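Local coordinates for protein exosome complex component Rrp42 (Archaeoglobus fulgidus, PDB 3M7N) that probably serves as a non-catalytic subunit of the archaeal exosome, an RNA-degrading complex, and helps to shape the active site of its partner Rrp41, at residues Val58-Lys63 against Ile157-Asn162; Gly77-Asn82 against Glu117-Ser122; Ile103-Val108 against Val137-Leu142; Ala151-Ala156 against Pro184-Ser189. One frame throughout, in Å; residues are numbered along the deposited sequence.

Interaction 1: residues Val58-Lys63 against Ile157-Asn162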
loop_
_atom_site.group_PDB
_atom_site.type_symbol
_atom_site.label_atom_id
_atom_site.label_comp_id
_atom_site.label_asym_id
_atom_site.label_seq_id
_atom_site.Cartn_x
_atom_site.Cartn_y
_atom_site.Cartn_z
ATOM N N VAL H 58 22.533 10.917 16.738
ATOM C CA VAL H 58 21.136 11.287 16.610
ATOM C C VAL H 58 21.026 12.716 17.041
ATOM O O VAL H 58 21.787 13.190 17.900
ATOM C CB VAL H 58 20.201 10.393 17.480
ATOM C CG1 VAL H 58 20.685 10.340 18.906
ATOM C CG2 VAL H 58 18.786 10.917 17.436
ATOM N N VAL H 59 20.100 13.430 16.425
ATOM C CA VAL H 59 19.902 14.810 16.806
ATOM C C VAL H 59 18.465 14.984 17.174
ATOM O O VAL H 59 17.581 14.389 16.563
ATOM C CB VAL H 59 20.344 15.819 15.696
ATOM C CG1 VAL H 59 19.683 15.504 14.374
ATOM C CG2 VAL H 59 20.048 17.228 16.126
ATOM N N VAL H 60 18.230 15.784 18.203
ATOM C CA VAL H 60 16.888 16.061 18.622
ATOM C C VAL H 60 16.707 17.555 18.615
ATOM O O VAL H 60 17.581 18.291 19.086
ATOM C CB VAL H 60 16.621 15.506 20.048
ATOM C CG1 VAL H 60 15.300 16.034 20.600
ATOM C CG2 VAL H 60 16.643 13.989 20.043
ATOM N N GLY H 61 15.576 18.012 18.090
ATOM C CA GLY H 61 15.240 19.424 18.153
ATOM C C GLY H 61 13.914 19.618 18.855
ATOM O O GLY H 61 13.029 18.764 18.792
ATOM N N VAL H 62 13.778 20.742 19.539
ATOM C CA VAL H 62 12.543 21.045 20.227
ATOM C C VAL H 62 11.914 22.286 19.631
ATOM O O VAL H 62 12.602 23.257 19.359
ATOM C CB VAL H 62 12.778 21.286 21.743
ATOM C CG1 VAL H 62 11.454 21.608 22.440
ATOM C CG2 VAL H 62 13.442 20.075 22.378
ATOM N N LYS H 63 10.601 22.244 19.438
ATOM C CA LYS H 63 9.851 23.399 18.975
ATOM C C LYS H 63 8.670 23.672 19.901
ATOM O O LYS H 63 7.973 22.750 20.329
ATOM C CB LYS H 63 9.346 23.189 17.540
ATOM C CG LYS H 63 10.438 23.033 16.499
ATOM C CD LYS H 63 11.283 24.301 16.386
ATOM C CE LYS H 63 10.502 25.449 15.752
ATOM N NZ LYS H 63 11.404 26.570 15.354
ATOM N N ILE H 157 16.528 14.845 26.432
ATOM C CA ILE H 157 16.592 15.615 27.680
ATOM C C ILE H 157 17.640 16.747 27.612
ATOM O O ILE H 157 17.434 17.833 28.136
ATOM C CB ILE H 157 16.799 14.726 28.945
ATOM C CG1 ILE H 157 16.639 15.567 30.211
ATOM C CG2 ILE H 157 18.152 14.030 28.943
ATOM C CD1 ILE H 157 15.192 15.948 30.535
ATOM N N ALA H 158 18.757 16.496 26.952
ATOM C CA ALA H 158 19.724 17.564 26.734
ATOM C C ALA H 158 19.077 18.735 25.974
ATOM O O ALA H 158 19.281 19.904 26.315
ATOM C CB ALA H 158 20.947 17.039 25.988
ATOM N N ALA H 159 18.284 18.409 24.960
ATOM C CA ALA H 159 17.603 19.427 24.175
ATOM C C ALA H 159 16.612 20.204 25.031
ATOM O O ALA H 159 16.521 21.427 24.921
ATOM C CB ALA H 159 16.893 18.813 22.995
ATOM N N LEU H 160 15.856 19.488 25.865
ATOM C CA LEU H 160 14.898 20.134 26.734
ATOM C C LEU H 160 15.608 21.070 27.716
ATOM O O LEU H 160 15.160 22.187 27.957
ATOM C CB LEU H 160 14.052 19.094 27.464
ATOM C CG LEU H 160 13.003 18.447 26.561
ATOM C CD1 LEU H 160 12.396 17.210 27.220
ATOM C CD2 LEU H 160 11.926 19.476 26.149
ATOM N N MET H 161 16.735 20.609 28.249
ATOM C CA MET H 161 17.545 21.398 29.163
ATOM C C MET H 161 18.162 22.636 28.497
ATOM O O MET H 161 18.530 23.582 29.179
ATOM C CB MET H 161 18.644 20.528 29.768
ATOM C CG MET H 161 18.121 19.453 30.717
ATOM S SD MET H 161 19.389 18.267 31.197
ATOM C CE MET H 161 20.410 19.293 32.270
ATOM N N ASN H 162 18.275 22.643 27.173
ATOM C CA ASN H 162 18.776 23.832 26.499
ATOM C C ASN H 162 17.736 24.529 25.635
ATOM O O ASN H 162 18.080 25.222 24.691
ATOM C CB ASN H 162 20.015 23.507 25.687
ATOM C CG ASN H 162 21.170 23.025 26.558
ATOM O OD1 ASN H 162 22.093 23.791 26.851
ATOM N ND2 ASN H 162 21.132 21.746 26.966
#
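With chi1 near 180° in both (169° and 180°), Val60 and Val62 nonetheless meet the helix with different methyls. In Val60 the one that touches Ala159 is CG1, placed anti to the backbone N. In Val62 CG1 takes that same position, and it is the other methyl, CG2, beside the backbone N, that faces the helix. Ala159 CB fits against both valines, 3.7 Å from Val62 CG2 and 4.0 Å from Val60 CG1, a short methyl that lets the helix lie close to the strand. The next residue, Leu160, extends from the flank of the helix, and its CD2 comes to 4.1 Å from Val62 CG2, the two side chains crossing at about a right angle. No hydrogen bond spans the segments; the union is wholly apolar and buried. In the RNase PH fold of this subunit, helix 148-161 lies over one face of the mixed five-stranded sheet, and strand 56-67 runs through the middle of that sheet. The strand and helix axes approach to 7.8 Å and cross at -38°, running in broadly the same direction. Val60 also packs on Ala155 of the same helix and on Val137 and Ile139 of the neighbouring strand. On the reverse face Val59 packs on Phe84 of an exonuclease 1 subunit, while Lys63 NZ forms a salt bridge with Glu46 of its own chain and hydrogen-bonds backbone carbonyls of the exonuclease 1 subunit. Asn162 is the first residue past the helix; its ND2 turns back to Ala158 O at 2.7 Å in a nearly straight bond.

Interaction 2: residues Gly77-Asn82 against Glu117-Ser122; sequences GVIIVN and EAVDLS. With nucleotides of chain L.
Gly77 N, just ahead of strand 78-84, donates to Leu121 O at 3.1 Å with an N-H...O angle of 161°, the donor standing well above the carbonyl plane rather than on a lone pair. The Leu121 side chain folds back alongside the same glycine, with CB and CD1 resting against Gly77 O. Its other methyl, CD2, touches both CG1 and CD1 of Ile79, each at 3.7 Å, and the two side chains cross at about a right angle. Ile79 has CG1 beside its backbone N (chi1 -60°), and from there the extended chain carries CD1 on to Val119, 4.0 Å from that residue's CB. With an alanine in place of Leu121 the backbone bond could survive, but Ile79 would probably lose most of its cover from the loop and be freer to turn. Within the loop, Ser122 OG donates to Asp120 OD2 at 2.7 Å on the syn side of the carboxylate, while Arg181 forms a salt bridge with OD1 of Asp120, so both oxygens are engaged. The loop leaves helix 100-115 through a Schellman motif at Glu117. While the Ile79 side chain faces this loop, its carbonyl O takes a hydrogen bond of 3.1 Å from O2' of nucleotide C3 of chain L, and Ile80 CG2 packs beside the same ribose at 3.8 Å from O2'. The contact thus joins the helix-to-strand connection to the start of the outermost strand in this subunit's mixed RNase PH sheet, a strand whose backbone hydrogen-bonds the ribose O2' of the bound RNA.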
loop_
_atom_site.group_PDB
_atom_site.type_symbol
_atom_site.label_atom_id
_atom_site.label_comp_id
_atom_site.label_asym_id
_atom_site.label_seq_id
_atom_site.Cartn_x
_atom_site.Cartn_y
_atom_site.Cartn_z
ATOM N N GLY H 77 0.283 22.462 29.727
ATOM C CA GLY H 77 0.986 22.439 28.462
ATOM C C GLY H 77 1.082 21.005 27.974
ATOM O O GLY H 77 0.789 20.061 28.725
ATOM N N VAL H 78 1.500 20.849 26.717
ATOM C CA VAL H 78 1.516 19.558 26.038
ATOM C C VAL H 78 2.916 19.182 25.541
ATOM O O VAL H 78 3.667 20.042 25.074
ATOM C CB VAL H 78 0.547 19.603 24.847
ATOM C CG1 VAL H 78 0.603 18.325 24.033
ATOM C CG2 VAL H 78 -0.862 19.869 25.348
ATOM N N ILE H 79 3.269 17.901 25.646
ATOM C CA ILE H 79 4.529 17.405 25.091
ATOM C C ILE H 79 4.226 16.276 24.146
ATOM O O ILE H 79 3.463 15.371 24.473
ATOM C CB ILE H 79 5.507 16.881 26.166
ATOM C CG1 ILE H 79 5.864 17.994 27.147
ATOM C CG2 ILE H 79 6.783 16.354 25.514
ATOM C CD1 ILE H 79 6.958 17.615 28.140
ATOM N N ILE H 80 4.816 16.340 22.961
ATOM C CA ILE H 80 4.579 15.344 21.929
ATOM C C ILE H 80 5.924 14.944 21.371
ATOM O O ILE H 80 6.709 15.796 20.961
ATOM C CB ILE H 80 3.726 15.904 20.776
ATOM C CG1 ILE H 80 2.664 16.860 21.310
ATOM C CG2 ILE H 80 3.118 14.765 19.964
ATOM C CD1 ILE H 80 1.501 17.073 20.367
ATOM N N VAL H 81 6.188 13.647 21.362
ATOM C CA VAL H 81 7.478 13.140 20.950
ATOM C C VAL H 81 7.326 12.328 19.671
ATOM O O VAL H 81 6.498 11.431 19.593
ATOM C CB VAL H 81 8.108 12.250 22.065
ATOM C CG1 VAL H 81 9.449 11.673 21.599
ATOM C CG2 VAL H 81 8.290 13.043 23.353
ATOM N N ASN H 82 8.114 12.657 18.661
ATOM C CA ASN H 82 8.141 11.850 17.449
ATOM C C ASN H 82 9.568 11.496 17.056
ATOM O O ASN H 82 10.509 12.239 17.326
ATOM C CB ASN H 82 7.434 12.558 16.273
ATOM C CG ASN H 82 5.934 12.691 16.486
ATOM O OD1 ASN H 82 5.451 13.705 16.998
ATOM N ND2 ASN H 82 5.192 11.665 16.108
ATOM N N GLU H 117 8.330 13.572 35.160
ATOM C CA GLU H 117 7.870 14.968 35.230
ATOM C C GLU H 117 9.001 15.988 35.064
ATOM O O GLU H 117 9.026 17.018 35.714
ATOM C CB GLU H 117 7.057 15.218 36.516
ATOM C CG GLU H 117 5.763 14.390 36.564
ATOM C CD GLU H 117 5.091 14.343 37.933
ATOM O OE1 GLU H 117 4.118 13.576 38.094
ATOM O OE2 GLU H 117 5.524 15.058 38.848
ATOM N N ALA H 118 9.924 15.685 34.162
ATOM C CA ALA H 118 11.068 16.536 33.858
ATOM C C ALA H 118 10.704 17.971 33.485
ATOM O O ALA H 118 11.495 18.891 33.699
ATOM C CB ALA H 118 11.870 15.909 32.739
ATOM N N VAL H 119 9.525 18.162 32.909
ATOM C CA VAL H 119 9.094 19.495 32.519
ATOM C C VAL H 119 7.799 19.818 33.221
ATOM O O VAL H 119 6.835 19.057 33.136
ATOM C CB VAL H 119 8.856 19.615 31.004
ATOM C CG1 VAL H 119 8.264 20.970 30.696
ATOM C CG2 VAL H 119 10.149 19.402 30.231
ATOM N N ASP H 120 7.776 20.943 33.926
ATOM C CA ASP H 120 6.589 21.347 34.662
ATOM C C ASP H 120 5.552 21.882 33.695
ATOM O O ASP H 120 5.634 23.026 33.252
ATOM C CB ASP H 120 6.941 22.419 35.694
ATOM C CG ASP H 120 5.878 22.572 36.763
ATOM O OD1 ASP H 120 6.254 22.927 37.900
ATOM O OD2 ASP H 120 4.680 22.320 36.480
ATOM N N LEU H 121 4.573 21.050 33.377
ATOM C CA LEU H 121 3.602 21.389 32.353
ATOM C C LEU H 121 2.677 22.510 32.801
ATOM O O LEU H 121 2.268 23.343 31.993
ATOM C CB LEU H 121 2.789 20.155 31.947
ATOM C CG LEU H 121 3.627 18.987 31.417
ATOM C CD1 LEU H 121 2.739 17.810 31.037
ATOM C CD2 LEU H 121 4.474 19.431 30.238
ATOM N N SER H 122 2.348 22.533 34.087
ATOM C CA SER H 122 1.394 23.510 34.592
ATOM C C SER H 122 1.971 24.921 34.505
ATOM O O SER H 122 1.232 25.898 34.453
ATOM C CB SER H 122 0.979 23.165 36.026
ATOM O OG SER H 122 2.114 23.062 36.869
ATOM O "O5'" C L 3 -2.094 11.719 19.775
ATOM C "C5'" C L 3 -0.647 11.744 19.665
ATOM C "C4'" C L 3 0.138 12.364 20.831
ATOM O "O4'" C L 3 -0.433 13.627 21.269
ATOM C "C3'" C L 3 0.241 11.557 22.127
ATOM O "O3'" C L 3 1.236 10.538 22.034
ATOM C "C2'" C L 3 0.630 12.629 23.148
ATOM O "O2'" C L 3 2.001 12.975 23.145
ATOM C "C1'" C L 3 -0.194 13.815 22.661
ATOM N N1 C L 3 -1.481 13.907 23.408
ATOM C C2 C L 3 -1.457 14.294 24.759
ATOM O O2 C L 3 -0.368 14.561 25.291
ATOM N N3 C L 3 -2.627 14.367 25.448
ATOM C C4 C L 3 -3.775 14.068 24.829
ATOM N N4 C L 3 -4.913 14.155 25.536
ATOM C C5 C L 3 -3.811 13.670 23.453
ATOM C C6 C L 3 -2.655 13.597 22.785
#

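Interaction 3: residues Ile103-Val108 against Val137-Leu142; sequences IELARV and VDIHAL. With nucleotides of chain L.
Leu105 and Ile139 carry the close part of this contact, with Leu105 CD2 at 3.9 Å from Ile139 CD1 and the side chains slanting past each other. Ile139 has CG1 beside its backbone N (chi1 -61°), which directs CD1 to the helix. Beside it the packing is looser: Ala106 only grazes the same methyl, its CA lying 4.5 Å from Ile139 CD1. No hydrogen bond crosses between helix and strand, and the buried area is small, so this is a point of apolar contact rather than an extensive interface. The helix turns a different, polar flank to the RNA. There the Arg107 chain bends at chi3 (93°) and brings NH1 to the phosphate of nucleotide C5 of chain L, 2.6 Å from its OP1 and 2.8 Å from its OP2. OP2 lies at the guanidinium edge and in its plane. Arg107 NH2 also forms a salt bridge with Glu100 of an exonuclease 1 subunit, which probably helps to set the rotation of the group. A leucine in place of Arg107 would probably take the guanidinium's charge from this phosphate, and leave Glu100 of the neighbouring subunit without its mate. On the apolar side, Ile139 also packs on Val58 and Val60 of strand 56-67 and on Val81 and Ala83 of strand 78-84, the strands that flank 131-141 in the sheet. Ser152 of helix 148-161 touches both Leu105 and Ile139, so helices 100-115 and 148-161 come together over this strand.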
loop_
_atom_site.group_PDB
_atom_site.type_symbol
_atom_site.label_atom_id
_atom_site.label_comp_id
_atom_site.label_asym_id
_atom_site.label_seq_id
_atom_site.Cartn_x
_atom_site.Cartn_y
_atom_site.Cartn_z
ATOM N N ILE H 103 7.866 4.164 16.307
ATOM C CA ILE H 103 6.823 4.513 17.267
ATOM C C ILE H 103 7.214 4.067 18.686
ATOM O O ILE H 103 7.044 4.800 19.665
ATOM C CB ILE H 103 5.487 3.876 16.861
ATOM C CG1 ILE H 103 4.842 4.688 15.733
ATOM C CG2 ILE H 103 4.552 3.782 18.052
ATOM C CD1 ILE H 103 3.871 3.892 14.903
ATOM N N GLU H 104 7.765 2.867 18.780
ATOM C CA GLU H 104 8.237 2.347 20.051
ATOM C C GLU H 104 9.300 3.265 20.675
ATOM O O GLU H 104 9.149 3.713 21.805
ATOM C CB GLU H 104 8.775 0.931 19.863
ATOM C CG GLU H 104 8.935 0.142 21.145
ATOM C CD GLU H 104 8.630 -1.330 20.945
ATOM O OE1 GLU H 104 7.717 -1.838 21.629
ATOM O OE2 GLU H 104 9.283 -1.967 20.084
ATOM N N LEU H 105 10.354 3.553 19.925
ATOM C CA LEU H 105 11.411 4.449 20.376
ATOM C C LEU H 105 10.874 5.786 20.882
ATOM O O LEU H 105 11.196 6.209 21.980
ATOM C CB LEU H 105 12.423 4.684 19.248
ATOM C CG LEU H 105 13.716 5.407 19.645
ATOM C CD1 LEU H 105 14.883 4.881 18.813
ATOM C CD2 LEU H 105 13.604 6.935 19.548
ATOM N N ALA H 106 10.050 6.462 20.095
ATOM C CA ALA H 106 9.565 7.772 20.525
ATOM C C ALA H 106 8.764 7.645 21.810
ATOM O O ALA H 106 8.781 8.531 22.662
ATOM C CB ALA H 106 8.721 8.436 19.449
ATOM N N ARG H 107 8.039 6.547 21.937
ATOM C CA ARG H 107 7.205 6.375 23.112
ATOM C C ARG H 107 8.039 6.048 24.341
ATOM O O ARG H 107 7.642 6.397 25.440
ATOM C CB ARG H 107 6.120 5.321 22.893
ATOM C CG ARG H 107 5.029 5.783 21.958
ATOM C CD ARG H 107 4.008 4.696 21.741
ATOM N NE ARG H 107 2.899 4.830 22.676
ATOM C CZ ARG H 107 2.566 3.908 23.563
ATOM N NH1 ARG H 107 1.543 4.110 24.381
ATOM N NH2 ARG H 107 3.265 2.786 23.625
ATOM N N VAL H 108 9.180 5.385 24.175
ATOM C CA VAL H 108 9.982 5.114 25.350
ATOM C C VAL H 108 10.567 6.436 25.834
ATOM O O VAL H 108 10.484 6.756 27.016
ATOM C CB VAL H 108 11.079 4.048 25.137
ATOM C CG1 VAL H 108 11.993 3.990 26.360
ATOM C CG2 VAL H 108 10.460 2.679 24.898
ATOM N N VAL H 137 8.933 17.438 20.536
ATOM C CA VAL H 137 10.238 16.802 20.640
ATOM C C VAL H 137 10.410 15.914 19.423
ATOM O O VAL H 137 9.714 14.903 19.258
ATOM C CB VAL H 137 10.425 15.981 21.958
ATOM C CG1 VAL H 137 11.788 15.287 21.956
ATOM C CG2 VAL H 137 10.316 16.867 23.182
ATOM N N ASP H 138 11.319 16.301 18.539
ATOM C CA ASP H 138 11.458 15.565 17.289
ATOM C C ASP H 138 12.825 14.932 17.190
ATOM O O ASP H 138 13.847 15.613 17.212
ATOM C CB ASP H 138 11.103 16.442 16.080
ATOM C CG ASP H 138 9.595 16.712 15.976
ATOM O OD1 ASP H 138 9.170 17.860 16.200
ATOM O OD2 ASP H 138 8.831 15.777 15.674
ATOM N N ILE H 139 12.823 13.605 17.124
ATOM C CA ILE H 139 14.040 12.806 17.168
ATOM C C ILE H 139 14.396 12.420 15.745
ATOM O O ILE H 139 13.533 11.976 14.999
ATOM C CB ILE H 139 13.812 11.519 18.010
ATOM C CG1 ILE H 139 13.445 11.883 19.452
ATOM C CG2 ILE H 139 15.029 10.579 17.953
ATOM C CD1 ILE H 139 12.903 10.726 20.261
ATOM N N HIS H 140 15.669 12.557 15.389
ATOM C CA HIS H 140 16.117 12.320 14.025
ATOM C C HIS H 140 17.419 11.537 13.999
ATOM O O HIS H 140 18.477 12.077 14.265
ATOM C CB HIS H 140 16.325 13.652 13.311
ATOM C CG HIS H 140 16.002 13.609 11.856
ATOM N ND1 HIS H 140 16.939 13.287 10.893
ATOM C CD2 HIS H 140 14.841 13.839 11.191
ATOM C CE1 HIS H 140 16.370 13.314 9.705
ATOM N NE2 HIS H 140 15.099 13.661 9.855
ATOM N N ALA H 141 17.340 10.262 13.662
ATOM C CA ALA H 141 18.516 9.416 13.615
ATOM C C ALA H 141 19.434 9.862 12.480
ATOM O O ALA H 141 18.955 10.197 11.408
ATOM C CB ALA H 141 18.098 7.975 13.432
ATOM N N LEU H 142 20.743 9.887 12.717
ATOM C CA LEU H 142 21.707 10.189 11.652
ATOM C C LEU H 142 22.516 8.961 11.278
ATOM O O LEU H 142 22.747 8.691 10.089
ATOM C CB LEU H 142 22.645 11.317 12.053
ATOM C CG LEU H 142 21.891 12.607 12.366
ATOM C CD1 LEU H 142 22.753 13.602 13.131
ATOM C CD2 LEU H 142 21.305 13.229 11.089
ATOM P P C L 5 0.224 5.720 26.680
ATOM O OP1 C L 5 1.252 4.688 26.909
ATOM O OP2 C L 5 -0.440 5.836 25.358
ATOM O "O5'" C L 5 -0.944 5.564 27.766
ATOM C "C5'" C L 5 -0.685 5.180 29.102
ATOM C "C4'" C L 5 -1.872 5.535 29.974
ATOM O "O4'" C L 5 -2.286 6.894 29.681
ATOM C "C3'" C L 5 -3.147 4.740 29.734
ATOM O "O3'" C L 5 -3.068 3.462 30.329
ATOM C "C2'" C L 5 -4.132 5.649 30.459
ATOM O "O2'" C L 5 -3.977 5.655 31.871
ATOM C "C1'" C L 5 -3.687 6.991 29.881
ATOM N N1 C L 5 -4.353 7.298 28.588
ATOM C C2 C L 5 -5.739 7.475 28.574
ATOM O O2 C L 5 -6.357 7.372 29.641
ATOM N N3 C L 5 -6.354 7.753 27.394
ATOM C C4 C L 5 -5.638 7.853 26.265
ATOM N N4 C L 5 -6.283 8.131 25.125
ATOM C C5 C L 5 -4.223 7.671 26.265
ATOM C C6 C L 5 -3.629 7.398 27.433
#

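Interaction 4: residues Ala151-Ala156 against Pro184-Ser189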
loop_
_atom_site.group_PDB
_atom_site.type_symbol
_atom_site.label_atom_id
_atom_site.label_comp_id
_atom_site.label_asym_id
_atom_site.label_seq_id
_atom_site.Cartn_x
_atom_site.Cartn_y
_atom_site.Cartn_z
ATOM N N ALA H 151 20.719 6.766 23.125
ATOM C CA ALA H 151 21.195 7.998 22.476
ATOM C C ALA H 151 20.083 9.048 22.365
ATOM O O ALA H 151 20.287 10.226 22.697
ATOM C CB ALA H 151 21.791 7.697 21.095
ATOM N N SER H 152 18.899 8.619 21.945
ATOM C CA SER H 152 17.783 9.561 21.754
ATOM C C SER H 152 17.273 10.131 23.062
ATOM O O SER H 152 16.991 11.333 23.174
ATOM C CB SER H 152 16.618 8.914 20.984
ATOM O OG SER H 152 17.047 8.431 19.717
ATOM N N ALA H 153 17.145 9.253 24.052
ATOM C CA ALA H 153 16.702 9.663 25.379
ATOM C C ALA H 153 17.631 10.741 25.919
ATOM O O ALA H 153 17.176 11.733 26.477
ATOM C CB ALA H 153 16.687 8.473 26.302
ATOM N N LEU H 154 18.938 10.523 25.754
ATOM C CA LEU H 154 19.960 11.479 26.179
ATOM C C LEU H 154 19.820 12.796 25.412
ATOM O O LEU H 154 19.862 13.885 26.003
ATOM C CB LEU H 154 21.355 10.912 25.906
ATOM C CG LEU H 154 22.300 10.414 26.997
ATOM C CD1 LEU H 154 21.600 10.194 28.320
ATOM C CD2 LEU H 154 22.987 9.154 26.516
ATOM N N ALA H 155 19.649 12.693 24.096
ATOM C CA ALA H 155 19.570 13.893 23.257
ATOM C C ALA H 155 18.287 14.647 23.545
ATOM O O ALA H 155 18.296 15.875 23.644
ATOM C CB ALA H 155 19.693 13.547 21.760
ATOM N N ALA H 156 17.188 13.919 23.709
ATOM C CA ALA H 156 15.931 14.573 24.044
ATOM C C ALA H 156 15.999 15.409 25.346
ATOM O O ALA H 156 15.578 16.572 25.360
ATOM C CB ALA H 156 14.790 13.576 24.079
ATOM N N PRO H 184 15.742 12.296 33.383
ATOM C CA PRO H 184 15.466 10.934 32.910
ATOM C C PRO H 184 16.605 10.422 32.038
ATOM O O PRO H 184 16.999 11.117 31.088
ATOM C CB PRO H 184 14.240 11.094 32.004
ATOM C CG PRO H 184 13.759 12.465 32.180
ATOM C CD PRO H 184 14.798 13.293 32.850
ATOM N N VAL H 185 17.091 9.218 32.334
ATOM C CA VAL H 185 18.124 8.568 31.548
ATOM C C VAL H 185 17.717 7.132 31.436
ATOM O O VAL H 185 17.295 6.517 32.445
ATOM C CB VAL H 185 19.489 8.615 32.248
ATOM C CG1 VAL H 185 20.525 7.844 31.450
ATOM C CG2 VAL H 185 19.917 10.069 32.501
ATOM N N SER H 186 17.817 6.606 30.210
ATOM C CA SER H 186 17.429 5.234 29.924
ATOM C C SER H 186 18.644 4.380 29.644
ATOM O O SER H 186 19.603 4.835 29.019
ATOM C CB SER H 186 16.460 5.174 28.724
ATOM O OG SER H 186 17.169 5.275 27.490
ATOM N N VAL H 187 18.603 3.139 30.115
ATOM C CA VAL H 187 19.687 2.183 29.923
ATOM C C VAL H 187 19.146 0.918 29.288
ATOM O O VAL H 187 18.278 0.243 29.845
ATOM C CB VAL H 187 20.366 1.789 31.263
ATOM C CG1 VAL H 187 21.422 0.695 31.037
ATOM C CG2 VAL H 187 20.973 3.012 31.938
ATOM N N THR H 188 19.711 0.565 28.144
ATOM C CA THR H 188 19.175 -0.506 27.330
ATOM C C THR H 188 20.173 -1.622 27.191
ATOM O O THR H 188 21.320 -1.397 26.808
ATOM C CB THR H 188 18.783 0.020 25.910
ATOM O OG1 THR H 188 17.695 0.942 26.041
ATOM C CG2 THR H 188 18.402 -1.127 24.980
ATOM N N SER H 189 19.729 -2.841 27.480
ATOM C CA SER H 189 20.621 -3.973 27.351
ATOM C C SER H 189 20.138 -5.005 26.336
ATOM O O SER H 189 18.942 -5.289 26.217
ATOM C CB SER H 189 20.861 -4.630 28.725
ATOM O OG SER H 189 21.363 -3.693 29.657
HETATM O O HOH W 1 15.493 11.237 28.691
#
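Where helix 148-161 of the RNase PH fold meets the four-stranded antiparallel sheet, Ala153 and Leu154 pack on Ser186 and Val185 at the start of strand 185-192. Ala153 CB points to the strand and stands 3.4 Å from Ser186 OG, a methyl against a hydroxyl oxygen, with Ser186 CB behind at 4.1 Å. With chi1 at 80°, that hydroxyl is turned to the helix, where it also bonds Asp150 OD2, one residue before Ala151. Thr188 OG1 bonds the same oxygen, so two hydroxyls of the strand hold one carboxylate of the helix. Further along, Leu154 leans over from the side of the helix, and its CD1 touches Val185 CG1 at 4.1 Å, the chains meeting at a slant. The helix lies between two layers, since its Ala151 and Ala155 pack on strands 47-53 and 56-67 of the larger mixed sheet; the contact connects the two sheets through the helix, with one segment in domain 1 and the other in domain 2 of the 3' exoribonuclease family. Val185 is backed in turn by Leu252 of helix 235-253. No direct hydrogen bond links the segments, but one water donates to Ala153 O at 2.8 Å and to Pro184 O at 2.8 Å, bridging a carbonyl inside the helix to the one that leads into the strand.

Interactions 1 and 4 share helix 148-161, which uses one side for strand 56-67 and another for strand 185-192; their centres are about 12 Å apart. Interactions 1, 2 and 3 all reach the mixed five-stranded sheet, in which strand 131-141 of interaction 3 lies between strand 56-67 of interaction 1 and strand 78-84 of interaction 2. Along the chain, interactions 2 and 3 are nested within the loop closed by interaction 1 and their segments alternate, as do those of interactions 1 and 4, while interaction 4 follows 2 and 3 in series. Interactions 2 and 4 are farthest apart, with centres about 17 Å from each other. Together the contacts join both sheets through helix 148-161, and residues of interactions 2 and 3 also touch the bound RNA.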